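Local coordinates for protein beta subunit of photoactivated adenylyl cyclase (Beggiatoa sp. PS, PDB 5MBE) that probably converts ATP to cyclic AMP in response to blue light, pairing a flavin-binding BLUF sensor domain with a class III nucleotidyl cyclase domain, at residues Lys154-Ser159 / Gly254-Gly259. Numbering follows the deposited sequence.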
loop_
_atom_site.group_PDB
_atom_site.type_symbol
_atom_site.label_atom_id
_atom_site.label_comp_id
_atom_site.label_asym_id
_atom_site.label_seq_id
_atom_site.Cartn_x
_atom_site.Cartn_y
_atom_site.Cartn_z
ATOM N N LYS A 154 2.281 -7.705 -19.359
ATOM C CA LYS A 154 1.056 -7.678 -18.577
ATOM C C LYS A 154 0.034 -6.765 -19.234
ATOM O O LYS A 154 0.377 -5.867 -20.007
ATOM C CB LYS A 154 1.302 -7.210 -17.136
ATOM C CG LYS A 154 2.234 -8.098 -16.344
ATOM C CD LYS A 154 2.196 -7.745 -14.867
ATOM C CE LYS A 154 1.082 -8.489 -14.153
ATOM N NZ LYS A 154 1.348 -9.953 -14.121
ATOM N N ILE A 155 -1.229 -7.009 -18.908
ATOM C CA ILE A 155 -2.325 -6.122 -19.273
ATOM C C ILE A 155 -2.577 -5.198 -18.093
ATOM O O ILE A 155 -2.820 -5.661 -16.974
ATOM C CB ILE A 155 -3.587 -6.914 -19.635
ATOM C CG1 ILE A 155 -3.348 -7.739 -20.898
ATOM C CG2 ILE A 155 -4.769 -5.972 -19.810
ATOM C CD1 ILE A 155 -4.392 -8.793 -21.133
ATOM N N ILE A 156 -2.508 -3.894 -18.337
ATOM C CA ILE A 156 -2.683 -2.890 -17.296
ATOM C C ILE A 156 -4.139 -2.448 -17.291
ATOM O O ILE A 156 -4.730 -2.213 -18.353
ATOM C CB ILE A 156 -1.736 -1.697 -17.511
ATOM C CG1 ILE A 156 -0.297 -2.191 -17.654
ATOM C CG2 ILE A 156 -1.847 -0.710 -16.354
ATOM C CD1 ILE A 156 0.185 -3.011 -16.474
ATOM N N PHE A 157 -4.714 -2.336 -16.096
ATOM C CA PHE A 157 -6.117 -1.993 -15.908
ATOM C C PHE A 157 -6.220 -0.675 -15.155
ATOM O O PHE A 157 -5.651 -0.531 -14.067
ATOM C CB PHE A 157 -6.842 -3.107 -15.142
ATOM C CG PHE A 157 -8.278 -2.797 -14.809
ATOM C CD1 PHE A 157 -8.606 -2.100 -13.657
ATOM C CD2 PHE A 157 -9.301 -3.230 -15.636
ATOM C CE1 PHE A 157 -9.923 -1.821 -13.350
ATOM C CE2 PHE A 157 -10.621 -2.957 -15.330
ATOM C CZ PHE A 157 -10.931 -2.252 -14.187
ATOM N N PHE A 158 -6.948 0.280 -15.730
ATOM C CA PHE A 158 -7.258 1.542 -15.073
ATOM C C PHE A 158 -8.744 1.831 -15.213
ATOM O O PHE A 158 -9.321 1.651 -16.289
ATOM C CB PHE A 158 -6.443 2.704 -15.658
ATOM C CG PHE A 158 -5.097 2.887 -15.016
ATOM C CD1 PHE A 158 -4.988 3.457 -13.758
ATOM C CD2 PHE A 158 -3.941 2.500 -15.672
ATOM C CE1 PHE A 158 -3.753 3.630 -13.163
ATOM C CE2 PHE A 158 -2.701 2.673 -15.083
ATOM C CZ PHE A 158 -2.608 3.239 -13.827
ATOM N N SER A 159 -9.361 2.274 -14.117
ATOM C CA SER A 159 -10.777 2.616 -14.113
ATOM C C SER A 159 -11.030 3.634 -13.013
ATOM O O SER A 159 -10.578 3.444 -11.881
ATOM C CB SER A 159 -11.650 1.374 -13.897
ATOM O OG SER A 159 -11.488 0.859 -12.586
ATOM N N GLY A 254 1.708 -4.314 -22.676
ATOM C CA GLY A 254 3.080 -3.957 -22.983
ATOM C C GLY A 254 4.024 -4.550 -21.962
ATOM O O GLY A 254 3.616 -5.260 -21.037
ATOM N N HIS A 255 5.304 -4.247 -22.152
ATOM C CA HIS A 255 6.343 -4.709 -21.242
ATOM C C HIS A 255 6.392 -3.791 -20.030
ATOM O O HIS A 255 6.525 -2.571 -20.172
ATOM C CB HIS A 255 7.700 -4.742 -21.942
ATOM C CG HIS A 255 7.750 -5.654 -23.126
ATOM N ND1 HIS A 255 8.925 -5.962 -23.777
ATOM C CD2 HIS A 255 6.771 -6.323 -23.781
ATOM C CE1 HIS A 255 8.669 -6.783 -24.780
ATOM N NE2 HIS A 255 7.369 -7.017 -24.805
ATOM N N VAL A 256 6.280 -4.373 -18.841
ATOM C CA VAL A 256 6.354 -3.615 -17.602
ATOM C C VAL A 256 7.329 -4.305 -16.663
ATOM O O VAL A 256 7.480 -5.530 -16.679
ATOM C CB VAL A 256 4.972 -3.453 -16.921
ATOM C CG1 VAL A 256 4.039 -2.648 -17.803
ATOM C CG2 VAL A 256 4.371 -4.814 -16.590
ATOM N N ILE A 257 8.002 -3.502 -15.846
ATOM C CA ILE A 257 8.901 -4.002 -14.817
ATOM C C ILE A 257 8.131 -4.024 -13.508
ATOM O O ILE A 257 7.703 -2.975 -13.010
ATOM C CB ILE A 257 10.171 -3.146 -14.712
ATOM C CG1 ILE A 257 10.950 -3.217 -16.024
ATOM C CG2 ILE A 257 11.030 -3.607 -13.538
ATOM C CD1 ILE A 257 11.839 -2.033 -16.266
ATOM N N GLU A 258 7.937 -5.218 -12.961
ATOM C CA GLU A 258 7.162 -5.417 -11.746
ATOM C C GLU A 258 8.080 -5.854 -10.613
ATOM O O GLU A 258 8.908 -6.755 -10.791
ATOM C CB GLU A 258 6.062 -6.455 -11.977
ATOM C CG GLU A 258 5.337 -6.879 -10.726
ATOM C CD GLU A 258 4.004 -7.533 -11.020
ATOM O OE1 GLU A 258 3.135 -7.547 -10.124
ATOM O OE2 GLU A 258 3.823 -8.025 -12.152
ATOM N N GLY A 259 7.927 -5.222 -9.455
ATOM C CA GLY A 259 8.730 -5.580 -8.304
ATOM C C GLY A 259 8.544 -4.599 -7.167
ATOM O O GLY A 259 7.722 -3.676 -7.227
#
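Lys154 and Gly254 form an antiparallel hydrogen-bonded pair in the central sheet of the class III cyclase domain, joining strand 150-161 to strand 247-258. Lys154 N donates to Gly254 O over 3.3 Å at 162°, while the return bond from Gly254 N to Lys154 O is weak. The two short segments diverge from this pair at 83°: residues 155-159 run on beside Gly250 and Ser252, and residues 255-258 lead off past the lysine side chain. Val256 and Glu258 turn their side chains into the angle between the segments. With CG set anti to the carbonyl carbon (chi1 -62°), the Lys154 chain runs past Val256, whose CG2 lies 3.9 Å from both CB and CG of the lysine. The other methyl, Val256 CG1, meets Ile156 CD1 at 4.1 Å, and helix 274-285 packs on that isoleucine. Farther along, Glu258 crosses the lysine at about a right angle; its OE1 is taken by His269 and Arg133. Replacing Lys154 by an alanine would probably leave Val256 CG2 poorly covered and Glu258 OE2 without its lysine partner. Bends at chi3 and chi4 turn the ammonium aside, leaving NZ in a long salt bridge, 3.7 Å from Glu258 OE2, while CD sits nearer that oxygen, at 3.2 Å.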